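Local coordinates for protein putative enoyl-CoA hydratase/isomerase (Bordetella parapertussis, PDB 3ISA) that probably acts on acyl-CoA thioesters as an enoyl-CoA hydratase or isomerase of the crotonase family, its exact substrate being unknown, at residues Glu26-Leu31 with Phe63-Asp68. Sequence-based numbering, arbitrary orientation.
Sequences EKRNAL and FSAGFD
R28 and A65 meet side chain to side chain where two loops of the crotonase fold join, one between strand 17-22 and helix 33-48, the other between strand 53-58 and helix 77-95. In crotonases the first of these loops commonly helps bind CoA and the second supplies a peptide N-H to the oxyanion hole. The R28 chain starts with CB 3.7 Å from A65 CB, runs extended through CG and CD, and bends at chi3 (-66°). That bend folds the guanidinium back, and A65 CB sits over the centre of one face, 3.8 Å above its plane. At the tip NH1 and NH2 each hydrogen-bond glycerol, probably from the crystallisation liquor.

On the backbone of the same two residues, A65 N donates to R28 O, which also accepts from N62 ND2. S64 OG, swung anti to its own N (chi1 175°), donates to N29 O at 2.8 Å while accepting from G66 N in an ST turn; the hydroxyl thus ties both loops together. Farther along, L31 N gives G66 O a short, nearly straight bond, and D68 N returns a longer one, 3.1 Å, to L31 O from well above the carbonyl plane, a single beta bridge pairing L31 with F67. Of the D68 carboxylate, OD2 is salt-bridged to R24 and OD1 hydrogen-bonded to T70, while CG lies 3.8 Å from A30 CB.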
# COMPACT_ATOMS: atom_id res chain seq x y z
N GLU D 26 -4.93 -35.07 -27.90
CA GLU D 26 -6.11 -35.17 -28.77
C GLU D 26 -7.14 -34.08 -28.44
O GLU D 26 -8.12 -33.90 -29.17
CB GLU D 26 -6.77 -36.56 -28.67
CG GLU D 26 -5.80 -37.75 -28.88
CD GLU D 26 -5.03 -37.66 -30.20
OE1 GLU D 26 -5.67 -37.79 -31.27
OE2 GLU D 26 -3.79 -37.46 -30.17
N LYS D 27 -6.90 -33.37 -27.33
CA LYS D 27 -7.77 -32.28 -26.87
C LYS D 27 -7.02 -30.94 -26.78
O LYS D 27 -7.43 -30.05 -26.04
CB LYS D 27 -8.40 -32.63 -25.51
CG LYS D 27 -9.52 -33.68 -25.54
CD LYS D 27 -10.89 -33.05 -25.81
CE LYS D 27 -11.98 -34.10 -26.07
NZ LYS D 27 -12.39 -34.85 -24.86
N ARG D 28 -5.92 -30.82 -27.54
CA ARG D 28 -5.08 -29.60 -27.61
C ARG D 28 -4.55 -29.17 -26.23
O ARG D 28 -4.36 -27.99 -25.96
CB ARG D 28 -5.83 -28.44 -28.29
CG ARG D 28 -6.47 -28.77 -29.64
CD ARG D 28 -7.18 -27.56 -30.24
NE ARG D 28 -8.33 -27.12 -29.45
CZ ARG D 28 -8.78 -25.87 -29.38
NH1 ARG D 28 -8.18 -24.90 -30.07
NH2 ARG D 28 -9.83 -25.58 -28.63
N ASN D 29 -4.32 -30.17 -25.38
CA ASN D 29 -3.86 -29.98 -24.00
C ASN D 29 -4.75 -29.03 -23.20
O ASN D 29 -4.25 -28.26 -22.36
CB ASN D 29 -2.38 -29.57 -23.98
CG ASN D 29 -1.44 -30.71 -24.43
OD1 ASN D 29 -1.73 -31.89 -24.21
ND2 ASN D 29 -0.32 -30.35 -25.04
N ALA D 30 -6.05 -29.10 -23.46
CA ALA D 30 -7.01 -28.23 -22.80
C ALA D 30 -7.12 -28.62 -21.33
O ALA D 30 -6.93 -29.78 -20.96
CB ALA D 30 -8.38 -28.30 -23.48
N LEU D 31 -7.40 -27.62 -20.51
CA LEU D 31 -7.37 -27.77 -19.07
C LEU D 31 -8.71 -28.23 -18.56
O LEU D 31 -9.61 -27.42 -18.32
CB LEU D 31 -6.95 -26.44 -18.42
CG LEU D 31 -5.55 -25.94 -18.82
CD1 LEU D 31 -5.30 -24.59 -18.13
CD2 LEU D 31 -4.44 -26.97 -18.50
N PHE D 63 1.18 -26.30 -26.69
CA PHE D 63 1.41 -26.20 -25.24
C PHE D 63 0.07 -26.41 -24.50
O PHE D 63 -0.08 -27.40 -23.77
CB PHE D 63 2.07 -24.84 -24.92
CG PHE D 63 2.33 -24.60 -23.46
CD1 PHE D 63 3.46 -25.10 -22.84
CD2 PHE D 63 1.43 -23.84 -22.69
CE1 PHE D 63 3.70 -24.87 -21.47
CE2 PHE D 63 1.64 -23.61 -21.34
CZ PHE D 63 2.77 -24.13 -20.73
N SER D 64 -0.89 -25.51 -24.70
CA SER D 64 -2.27 -25.65 -24.19
C SER D 64 -3.27 -24.68 -24.82
O SER D 64 -2.99 -23.48 -24.98
CB SER D 64 -2.31 -25.47 -22.65
OG SER D 64 -3.64 -25.50 -22.17
N ALA D 65 -4.46 -25.21 -25.11
CA ALA D 65 -5.60 -24.41 -25.55
C ALA D 65 -6.42 -23.83 -24.39
O ALA D 65 -7.48 -23.25 -24.63
CB ALA D 65 -6.49 -25.23 -26.48
N GLY D 66 -5.92 -23.95 -23.16
CA GLY D 66 -6.59 -23.34 -22.01
C GLY D 66 -7.80 -24.12 -21.55
O GLY D 66 -7.85 -25.32 -21.74
N PHE D 67 -8.79 -23.44 -20.96
CA PHE D 67 -9.98 -24.07 -20.38
C PHE D 67 -10.64 -25.06 -21.36
O PHE D 67 -10.90 -24.74 -22.52
CB PHE D 67 -10.97 -22.97 -19.99
CG PHE D 67 -12.11 -23.44 -19.13
CD1 PHE D 67 -12.00 -23.42 -17.74
CD2 PHE D 67 -13.33 -23.84 -19.70
CE1 PHE D 67 -13.06 -23.83 -16.93
CE2 PHE D 67 -14.41 -24.25 -18.89
CZ PHE D 67 -14.26 -24.24 -17.50
N ASP D 68 -10.86 -26.28 -20.89
CA ASP D 68 -11.55 -27.30 -21.67
C ASP D 68 -13.06 -27.03 -21.69
O ASP D 68 -13.76 -27.26 -20.70
CB ASP D 68 -11.25 -28.71 -21.13
CG ASP D 68 -11.65 -29.81 -22.13
OD1 ASP D 68 -12.41 -29.48 -23.06
OD2 ASP D 68 -11.22 -30.97 -21.98
O HOH W 1 -12.69 -33.09 -22.78